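Side-chain contacts in ABC-type transport system, molybdenum-specific extracellular solute-binding protein (Clostridium difficile, PDB 4KD5), which probably binds molybdate or tungstate outside the cell as the solute-binding component of an ABC-type transporter: residues A[88-93]-A[170-175]; A[132-137]-A[186-191]; A[164-169]-A[182-187]. All coordinates share one frame; numbering follows the deposited sequence.

Contact 1 of 3, residues A[88-93]-A[170-175]; sequences DLVLIS and SDTVNN
In the mixed sheet, V90 and I92 of strand 82-94 meet T172 of the loop that crosses over that strand. The contact is apolar and made entirely by methyl groups. T172 uses one methyl for both partners. T172 CG2 lies 4.0 Å from V90 CG2. The same T172 CG2 is also 4.0 Å from CG2 of I92. Within the strand, V90 CG2 and I92 CG2 are 4.1 Å apart, so the three methyls form a nearly equilateral triangle. The approaches differ. V90 and T172 meet end to end, whereas I92 and T172 lie alongside, pointing opposite ways.

The torsion of T172 sorts its two branches. With chi1 at 74°, OG1 sits between the backbone N and the carbonyl carbon and hydrogen-bonds to F169 O. CG2 then stands anti to the carbonyl carbon and faces the strand. The polar branch is thus satisfied within the loop, and the sheet receives the methyl.

Strand 82-94 has an antiparallel neighbour on either side, 164-168 and 178-183. Those two strands run parallel to each other, and the loop holding 170-175 joins them by passing over the middle strand. T172 therefore also touches V167 of one neighbour and I178 of the other. From T172 the chain makes a type II beta turn to N175, whose ND2 hydrogen-bonds to Q158 OE1 of helix 150-159.

All three touching residues are buried. I92 also packs on L154 of helix 150-159. The side chain of V90 comes within about 6 Å of the side chain of Y168, a predicted molybdate-binding residue. I92 is about 8 Å, side chain to side chain, from V150, another predicted one.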
loop_
_atom_site.group_PDB
_atom_site.type_symbol
_atom_site.label_atom_id
_atom_site.label_comp_id
_atom_site.label_asym_id
_atom_site.label_seq_id
_atom_site.Cartn_x
_atom_site.Cartn_y
_atom_site.Cartn_z
ATOM N N ASP A 88 12.138 -29.545 8.250
ATOM C CA ASP A 88 12.105 -30.703 9.129
ATOM C C ASP A 88 13.414 -31.466 9.045
ATOM O O ASP A 88 14.000 -31.581 7.970
ATOM C CB ASP A 88 10.932 -31.622 8.776
ATOM C CG ASP A 88 9.729 -31.400 9.670
ATOM O OD1 ASP A 88 9.930 -31.040 10.847
ATOM O OD2 ASP A 88 8.588 -31.584 9.200
ATOM N N LEU A 89 13.880 -31.967 10.186
ATOM C CA LEU A 89 15.074 -32.804 10.218
ATOM C C LEU A 89 14.618 -34.240 10.003
ATOM O O LEU A 89 13.822 -34.770 10.786
ATOM C CB LEU A 89 15.784 -32.686 11.565
ATOM C CG LEU A 89 17.311 -32.740 11.643
ATOM C CD1 LEU A 89 17.759 -33.745 12.676
ATOM C CD2 LEU A 89 17.942 -33.064 10.309
ATOM N N VAL A 90 15.103 -34.869 8.937
ATOM C CA VAL A 90 14.640 -36.210 8.597
ATOM C C VAL A 90 15.748 -37.253 8.580
ATOM O O VAL A 90 16.929 -36.924 8.443
ATOM C CB VAL A 90 13.879 -36.230 7.252
ATOM C CG1 VAL A 90 12.649 -35.351 7.323
ATOM C CG2 VAL A 90 14.789 -35.776 6.117
ATOM N N LEU A 91 15.346 -38.511 8.732
ATOM C CA LEU A 91 16.259 -39.645 8.644
ATOM C C LEU A 91 16.141 -40.286 7.260
ATOM O O LEU A 91 15.058 -40.717 6.854
ATOM C CB LEU A 91 15.925 -40.676 9.722
ATOM C CG LEU A 91 16.751 -41.964 9.763
ATOM C CD1 LEU A 91 18.204 -41.676 10.088
ATOM C CD2 LEU A 91 16.170 -42.952 10.766
ATOM N N ILE A 92 17.252 -40.349 6.533
ATOM C CA ILE A 92 17.240 -40.922 5.189
ATOM C C ILE A 92 18.055 -42.213 5.074
ATOM O O ILE A 92 18.926 -42.494 5.900
ATOM C CB ILE A 92 17.752 -39.926 4.139
ATOM C CG1 ILE A 92 19.188 -39.509 4.451
ATOM C CG2 ILE A 92 16.835 -38.709 4.046
ATOM C CD1 ILE A 92 19.851 -38.748 3.333
ATOM N N SER A 93 17.768 -42.982 4.029
ATOM C CA SER A 93 18.537 -44.169 3.678
ATOM C C SER A 93 18.505 -44.301 2.160
ATOM O O SER A 93 17.911 -43.467 1.481
ATOM C CB SER A 93 17.954 -45.412 4.341
ATOM O OG SER A 93 16.630 -45.641 3.916
ATOM N N SER A 170 13.852 -30.666 2.744
ATOM C CA SER A 170 14.006 -29.918 1.499
ATOM C C SER A 170 15.224 -30.363 0.694
ATOM O O SER A 170 15.303 -30.113 -0.512
ATOM C CB SER A 170 14.067 -28.414 1.767
ATOM O OG SER A 170 15.117 -28.079 2.644
ATOM N N ASP A 171 16.170 -31.021 1.360
ATOM C CA ASP A 171 17.348 -31.557 0.686
ATOM C C ASP A 171 17.049 -32.902 0.029
ATOM O O ASP A 171 17.891 -33.455 -0.676
ATOM C CB ASP A 171 18.504 -31.721 1.677
ATOM C CG ASP A 171 18.964 -30.403 2.272
ATOM O OD1 ASP A 171 19.026 -29.394 1.538
ATOM O OD2 ASP A 171 19.280 -30.385 3.481
ATOM N N THR A 172 15.847 -33.422 0.265
ATOM C CA THR A 172 15.462 -34.740 -0.246
ATOM C C THR A 172 14.608 -34.688 -1.507
ATOM O O THR A 172 14.523 -35.678 -2.235
ATOM C CB THR A 172 14.704 -35.573 0.808
ATOM O OG1 THR A 172 13.371 -35.065 0.957
ATOM C CG2 THR A 172 15.423 -35.518 2.142
ATOM N N VAL A 173 13.957 -33.552 -1.750
ATOM C CA VAL A 173 13.074 -33.421 -2.912
ATOM C C VAL A 173 13.835 -33.608 -4.224
ATOM O O VAL A 173 15.028 -33.303 -4.308
ATOM C CB VAL A 173 12.301 -32.074 -2.929
ATOM C CG1 VAL A 173 11.288 -32.021 -1.798
ATOM C CG2 VAL A 173 13.260 -30.901 -2.825
ATOM N N ASN A 174 13.139 -34.135 -5.228
ATOM C CA ASN A 174 13.716 -34.407 -6.548
ATOM C C ASN A 174 14.837 -35.450 -6.516
ATOM O O ASN A 174 15.758 -35.401 -7.330
ATOM C CB ASN A 174 14.186 -33.106 -7.221
ATOM C CG ASN A 174 14.198 -33.196 -8.736
ATOM O OD1 ASN A 174 15.199 -33.584 -9.339
ATOM N ND2 ASN A 174 13.084 -32.831 -9.360
ATOM N N ASN A 175 14.743 -36.397 -5.583
ATOM C CA ASN A 175 15.736 -37.474 -5.461
ATOM C C ASN A 175 15.112 -38.822 -5.078
ATOM O O ASN A 175 14.722 -39.036 -3.924
ATOM C CB ASN A 175 16.842 -37.087 -4.465
ATOM C CG ASN A 175 18.090 -37.958 -4.593
ATOM O OD1 ASN A 175 18.164 -38.850 -5.443
ATOM N ND2 ASN A 175 19.081 -37.690 -3.751
#

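Contact 2 of 3, residues A[132-137]-A[186-191]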
loop_
_atom_site.group_PDB
_atom_site.type_symbol
_atom_site.label_atom_id
_atom_site.label_comp_id
_atom_site.label_asym_id
_atom_site.label_seq_id
_atom_site.Cartn_x
_atom_site.Cartn_y
_atom_site.Cartn_z
ATOM N N THR A 132 21.036 -35.819 21.271
ATOM C CA THR A 132 21.248 -35.403 22.658
ATOM C C THR A 132 19.965 -35.551 23.478
ATOM O O THR A 132 19.951 -36.213 24.516
ATOM C CB THR A 132 21.732 -33.940 22.728
ATOM O OG1 THR A 132 23.006 -33.826 22.077
ATOM C CG2 THR A 132 21.857 -33.472 24.166
ATOM N N ASN A 133 18.893 -34.929 23.001
ATOM C CA ASN A 133 17.605 -34.970 23.679
ATOM C C ASN A 133 16.998 -36.369 23.785
ATOM O O ASN A 133 16.307 -36.672 24.750
ATOM C CB ASN A 133 16.629 -34.005 22.998
ATOM C CG ASN A 133 16.979 -32.553 23.237
ATOM O OD1 ASN A 133 18.000 -32.238 23.847
ATOM N ND2 ASN A 133 16.125 -31.654 22.750
ATOM N N LEU A 134 17.257 -37.210 22.790
ATOM C CA LEU A 134 16.773 -38.589 22.801
ATOM C C LEU A 134 17.736 -39.527 23.541
ATOM O O LEU A 134 17.520 -40.741 23.576
ATOM C CB LEU A 134 16.530 -39.103 21.379
ATOM C CG LEU A 134 15.322 -38.550 20.631
ATOM C CD1 LEU A 134 15.296 -39.058 19.201
ATOM C CD2 LEU A 134 14.044 -38.949 21.332
ATOM N N ASN A 135 18.791 -38.954 24.122
ATOM C CA ASN A 135 19.779 -39.706 24.895
ATOM C C ASN A 135 20.449 -40.814 24.083
ATOM O O ASN A 135 20.726 -41.892 24.597
ATOM C CB ASN A 135 19.138 -40.286 26.158
ATOM C CG ASN A 135 18.156 -39.331 26.807
ATOM O OD1 ASN A 135 18.481 -38.178 27.083
ATOM N ND2 ASN A 135 16.934 -39.804 27.033
ATOM N N LEU A 136 20.711 -40.530 22.812
ATOM C CA LEU A 136 21.294 -41.507 21.905
ATOM C C LEU A 136 22.708 -41.121 21.496
ATOM O O LEU A 136 23.411 -41.907 20.862
ATOM C CB LEU A 136 20.422 -41.663 20.657
ATOM C CG LEU A 136 19.012 -42.215 20.832
ATOM C CD1 LEU A 136 18.314 -42.354 19.490
ATOM C CD2 LEU A 136 19.065 -43.551 21.530
ATOM N N LYS A 137 23.123 -39.911 21.860
ATOM C CA LYS A 137 24.385 -39.363 21.366
ATOM C C LYS A 137 25.621 -40.150 21.801
ATOM O O LYS A 137 26.566 -40.301 21.026
ATOM C CB LYS A 137 24.543 -37.888 21.748
ATOM C CG LYS A 137 25.506 -37.146 20.838
ATOM C CD LYS A 137 26.060 -35.890 21.487
ATOM C CE LYS A 137 27.272 -35.388 20.714
ATOM N NZ LYS A 137 27.892 -34.168 21.307
ATOM N N GLU A 186 9.368 -32.917 16.211
ATOM C CA GLU A 186 9.705 -31.503 16.342
ATOM C C GLU A 186 10.037 -31.105 17.780
ATOM O O GLU A 186 10.791 -30.160 18.007
ATOM C CB GLU A 186 8.564 -30.637 15.797
ATOM C CG GLU A 186 8.309 -30.798 14.306
ATOM C CD GLU A 186 8.446 -29.488 13.550
ATOM O OE1 GLU A 186 8.137 -29.462 12.340
ATOM O OE2 GLU A 186 8.867 -28.487 14.167
ATOM N N LYS A 187 9.471 -31.832 18.740
ATOM C CA LYS A 187 9.706 -31.584 20.164
ATOM C C LYS A 187 11.167 -31.780 20.562
ATOM O O LYS A 187 11.599 -31.321 21.618
ATOM C CB LYS A 187 8.863 -32.542 21.014
ATOM C CG LYS A 187 7.352 -32.447 20.845
ATOM C CD LYS A 187 6.677 -33.669 21.483
ATOM C CE LYS A 187 5.158 -33.538 21.547
ATOM N NZ LYS A 187 4.708 -32.623 22.633
ATOM N N THR A 188 11.919 -32.473 19.712
ATOM C CA THR A 188 13.263 -32.935 20.054
ATOM C C THR A 188 14.399 -31.991 19.640
ATOM O O THR A 188 15.570 -32.307 19.859
ATOM C CB THR A 188 13.532 -34.334 19.467
ATOM O OG1 THR A 188 13.509 -34.265 18.037
ATOM C CG2 THR A 188 12.472 -35.317 19.931
ATOM N N HIS A 189 14.058 -30.851 19.040
ATOM C CA HIS A 189 15.069 -29.877 18.612
ATOM C C HIS A 189 14.518 -28.458 18.462
ATOM O O HIS A 189 13.307 -28.257 18.358
ATOM C CB HIS A 189 15.727 -30.321 17.298
ATOM C CG HIS A 189 14.821 -30.298 16.131
ATOM N ND1 HIS A 189 13.965 -31.376 15.805
ATOM C CD2 HIS A 189 14.580 -29.376 15.170
ATOM C CE1 HIS A 189 13.292 -31.074 14.740
ATOM N NE2 HIS A 189 13.621 -29.880 14.316
ATOM N N SER A 190 15.422 -27.479 18.460
ATOM C CA SER A 190 15.059 -26.078 18.266
ATOM C C SER A 190 14.423 -25.895 16.890
ATOM O O SER A 190 14.848 -26.529 15.923
ATOM C CB SER A 190 16.304 -25.200 18.384
ATOM O OG SER A 190 15.983 -23.826 18.291
ATOM N N PRO A 191 13.398 -25.031 16.797
ATOM C CA PRO A 191 12.685 -24.811 15.531
ATOM C C PRO A 191 13.625 -24.421 14.393
ATOM O O PRO A 191 14.438 -23.505 14.549
ATOM C CB PRO A 191 11.760 -23.637 15.858
ATOM C CG PRO A 191 11.529 -23.751 17.326
ATOM C CD PRO A 191 12.831 -24.229 17.895
#
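The polar part of this contact brings the side-chain amide of N133 close to the main-chain carbonyl of T188. N133 ND2 lies 3.0 Å from T188 O. N133 CB is 3.7 Å from the same T188 O, so the arm from CB to ND2 runs past this carbonyl. N133 OD1 is turned away, 4.7 Å from T188 O. The first torsion of N133 (chi1 -71°) puts CG anti to its own carbonyl carbon. From there the amide extends off the helix end toward the 186-191 segment.

The apolar part is a single methyl pair. CD2 of L134 approaches CG2 of T188 at 4.2 Å, and the side chains meet at a slant. L134 leaves its backbone at an angle to the other segment, and only its far end comes close to T188. T188 divides its branches: CG2 meets L134, while OG1 hydrogen-bonds to D185 O.

Segment 132-137 holds the end of helix 122-133 and the chain leaving it. The helix closes in a Schellman motif, with N135 at positive phi and its N bonded to T132 O (3.0 Å). Segment 186-191 lies in the connection between strands 178-183 and 193-198. It starts with a short 3-10 turn, in which H189 N makes a weak bond to E186 O (3.5 Å).

Further contacts spread along the helix. T188 also packs on V130, and H189 packs on E129 and V130. The main-chain N of S190 hydrogen-bonds to E129 OE1. The H189 ring has T188 OG1 at its edge, in plane, and E186 O over one face, offset toward the rim. The H189 side chain is about 7 Å from that of Y168, predicted to bind molybdate, and about 9 Å from a bound 2-butanol.

Contact 3 of 3, residues A[164-169]-A[182-187]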
loop_
_atom_site.group_PDB
_atom_site.type_symbol
_atom_site.label_atom_id
_atom_site.label_comp_id
_atom_site.label_asym_id
_atom_site.label_seq_id
_atom_site.Cartn_x
_atom_site.Cartn_y
_atom_site.Cartn_z
ATOM N N VAL A 164 22.435 -44.870 7.160
ATOM C CA VAL A 164 21.429 -43.818 7.267
ATOM C C VAL A 164 22.069 -42.436 7.362
ATOM O O VAL A 164 23.290 -42.314 7.481
ATOM C CB VAL A 164 20.501 -44.014 8.479
ATOM C CG1 VAL A 164 19.845 -45.368 8.427
ATOM C CG2 VAL A 164 21.288 -43.867 9.770
ATOM N N GLY A 165 21.236 -41.400 7.316
ATOM C CA GLY A 165 21.715 -40.033 7.416
ATOM C C GLY A 165 20.696 -39.075 8.003
ATOM O O GLY A 165 19.499 -39.372 8.048
ATOM N N PHE A 166 21.176 -37.923 8.466
ATOM C CA PHE A 166 20.297 -36.867 8.959
ATOM C C PHE A 166 20.394 -35.647 8.055
ATOM O O PHE A 166 21.488 -35.165 7.756
ATOM C CB PHE A 166 20.635 -36.499 10.405
ATOM C CG PHE A 166 20.041 -37.432 11.419
ATOM C CD1 PHE A 166 18.741 -37.251 11.861
ATOM C CD2 PHE A 166 20.777 -38.494 11.924
ATOM C CE1 PHE A 166 18.183 -38.109 12.794
ATOM C CE2 PHE A 166 20.223 -39.356 12.857
ATOM C CZ PHE A 166 18.925 -39.163 13.292
ATOM N N VAL A 167 19.242 -35.151 7.621
ATOM C CA VAL A 167 19.201 -34.152 6.565
ATOM C C VAL A 167 17.880 -33.377 6.633
ATOM O O VAL A 167 16.936 -33.839 7.266
ATOM C CB VAL A 167 19.405 -34.850 5.200
ATOM C CG1 VAL A 167 18.101 -34.954 4.438
ATOM C CG2 VAL A 167 20.456 -34.144 4.378
ATOM N N TYR A 168 17.818 -32.194 6.024
ATOM C CA TYR A 168 16.550 -31.464 5.940
ATOM C C TYR A 168 15.641 -32.123 4.905
ATOM O O TYR A 168 16.128 -32.703 3.938
ATOM C CB TYR A 168 16.776 -29.997 5.564
ATOM C CG TYR A 168 17.401 -29.154 6.647
ATOM C CD1 TYR A 168 17.407 -29.572 7.968
ATOM C CD2 TYR A 168 17.978 -27.931 6.347
ATOM C CE1 TYR A 168 17.975 -28.797 8.958
ATOM C CE2 TYR A 168 18.546 -27.152 7.328
ATOM C CZ TYR A 168 18.542 -27.591 8.631
ATOM O OH TYR A 168 19.106 -26.819 9.613
ATOM N N PHE A 169 14.328 -32.029 5.086
ATOM C CA PHE A 169 13.415 -32.620 4.116
ATOM C C PHE A 169 13.572 -31.966 2.747
ATOM O O PHE A 169 13.452 -32.626 1.719
ATOM C CB PHE A 169 11.971 -32.511 4.587
ATOM C CG PHE A 169 11.016 -33.337 3.780
ATOM C CD1 PHE A 169 11.147 -34.719 3.735
ATOM C CD2 PHE A 169 9.987 -32.741 3.072
ATOM C CE1 PHE A 169 10.270 -35.487 2.993
ATOM C CE2 PHE A 169 9.103 -33.507 2.328
ATOM C CZ PHE A 169 9.246 -34.881 2.289
ATOM N N GLU A 182 11.935 -41.599 8.206
ATOM C CA GLU A 182 11.103 -41.039 9.261
ATOM C C GLU A 182 11.506 -39.595 9.526
ATOM O O GLU A 182 12.680 -39.239 9.396
ATOM C CB GLU A 182 11.245 -41.869 10.543
ATOM C CG GLU A 182 10.250 -41.507 11.636
ATOM C CD GLU A 182 10.434 -42.334 12.899
ATOM O OE1 GLU A 182 9.979 -41.885 13.971
ATOM O OE2 GLU A 182 11.024 -43.433 12.821
ATOM N N LYS A 183 10.537 -38.762 9.890
ATOM C CA LYS A 183 10.836 -37.387 10.265
ATOM C C LYS A 183 10.985 -37.307 11.777
ATOM O O LYS A 183 10.140 -37.816 12.511
ATOM C CB LYS A 183 9.731 -36.443 9.788
ATOM C CG LYS A 183 9.375 -36.606 8.314
ATOM C CD LYS A 183 8.656 -35.383 7.757
ATOM C CE LYS A 183 8.422 -35.520 6.258
ATOM N NZ LYS A 183 7.917 -34.260 5.644
ATOM N N THR A 184 12.062 -36.676 12.238
ATOM C CA THR A 184 12.288 -36.519 13.672
ATOM C C THR A 184 11.159 -35.708 14.285
ATOM O O THR A 184 10.627 -34.798 13.647
ATOM C CB THR A 184 13.651 -35.855 13.991
ATOM O OG1 THR A 184 13.642 -34.488 13.567
ATOM C CG2 THR A 184 14.784 -36.597 13.300
ATOM N N ASP A 185 10.808 -36.027 15.516
ATOM C CA ASP A 185 9.789 -35.292 16.227
ATOM C C ASP A 185 10.263 -33.864 16.422
ATOM O O ASP A 185 11.403 -33.623 16.770
ATOM C CB ASP A 185 9.546 -35.950 17.579
ATOM C CG ASP A 185 8.191 -35.634 18.146
ATOM O OD1 ASP A 185 7.648 -34.559 17.840
ATOM O OD2 ASP A 185 7.661 -36.461 18.907
ATOM N N GLU A 186 9.368 -32.917 16.211
ATOM C CA GLU A 186 9.705 -31.503 16.342
ATOM C C GLU A 186 10.037 -31.105 17.780
ATOM O O GLU A 186 10.791 -30.160 18.007
ATOM C CB GLU A 186 8.564 -30.637 15.797
ATOM C CG GLU A 186 8.309 -30.798 14.306
ATOM C CD GLU A 186 8.446 -29.488 13.550
ATOM O OE1 GLU A 186 8.137 -29.462 12.340
ATOM O OE2 GLU A 186 8.867 -28.487 14.167
ATOM N N LYS A 187 9.471 -31.832 18.740
ATOM C CA LYS A 187 9.706 -31.584 20.164
ATOM C C LYS A 187 11.167 -31.780 20.562
ATOM O O LYS A 187 11.599 -31.321 21.618
ATOM C CB LYS A 187 8.863 -32.542 21.014
ATOM C CG LYS A 187 7.352 -32.447 20.845
ATOM C CD LYS A 187 6.677 -33.669 21.483
ATOM C CE LYS A 187 5.158 -33.538 21.547
ATOM N NZ LYS A 187 4.708 -32.623 22.633
#
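A cation-pi contact between K183 and F169, with a small apolar contact between F166 and T184, links strand 164-168 and F169 just after it to the end of strand 178-183 and T184, across the strand that separates them. That middle strand, 82-94, pairs antiparallel with both. The two contacts lie on opposite faces of the sheet. K183 and F169 both touch V90, while F166 touches L89, and T184 OG1 hydrogen-bonds to L89 O.

K183 NZ stands over the face of the F169 ring. It is 3.4 Å from the ring centroid and only 4° off the normal. The ammonium group is thus nearly centred, and all six ring carbons lie at similar distances from it. CE follows as a CH-pi partner, 3.9 Å from the F169 centroid and 18° off the normal. Beyond CG the lysine chain is extended, which carries NZ from the strand out to the ring. F169 turns its ring to meet it, with CG opposite the backbone N (chi1 -168°).

On the other face of the sheet, T184 CG2 lies 3.8 Å from CE1 of F166. The methyl meets the edge of that ring, near its plane. The F166 ring also packs on I113 and V115 of strand 113-116 and on A127 of helix 122-133. Y168, just before F169 in the chain, is a predicted molybdate-binding residue. It packs on P122, A123 and Y126 of the same helix.

The two aromatic rings are used differently. F166 offers its edge to a methyl in a buried setting. F169, partly exposed, offers its face to a lysine at the surface. The centred position of NZ suits attraction between a positive charge and the pi cloud, so the ring probably helps to stabilise the charged form of K183.

How the contacts relate
Contact 1 sits on strand 82-94 and contact 3 spans its two neighbours, with centres 8 Å apart. V90 N to V167 O (2.7 Å) and L89 O to T184 OG1 (2.8 Å) are probable hydrogen bonds joining them. Contact 2 continues from contact 3 along the chain: they share E186 and K187, and H189 CE1 packs 3.6 Å from T184 OG1. Contacts 1 and 2 are farther apart, 18 Å between centres. They still meet where D88 OD1 lies 2.8 Å from E186 OE1, a pair of like charges that may share a proton. Y168, of the predicted molybdate site, lies in segment 164-169 of contact 3, and the others each bring a side chain near it.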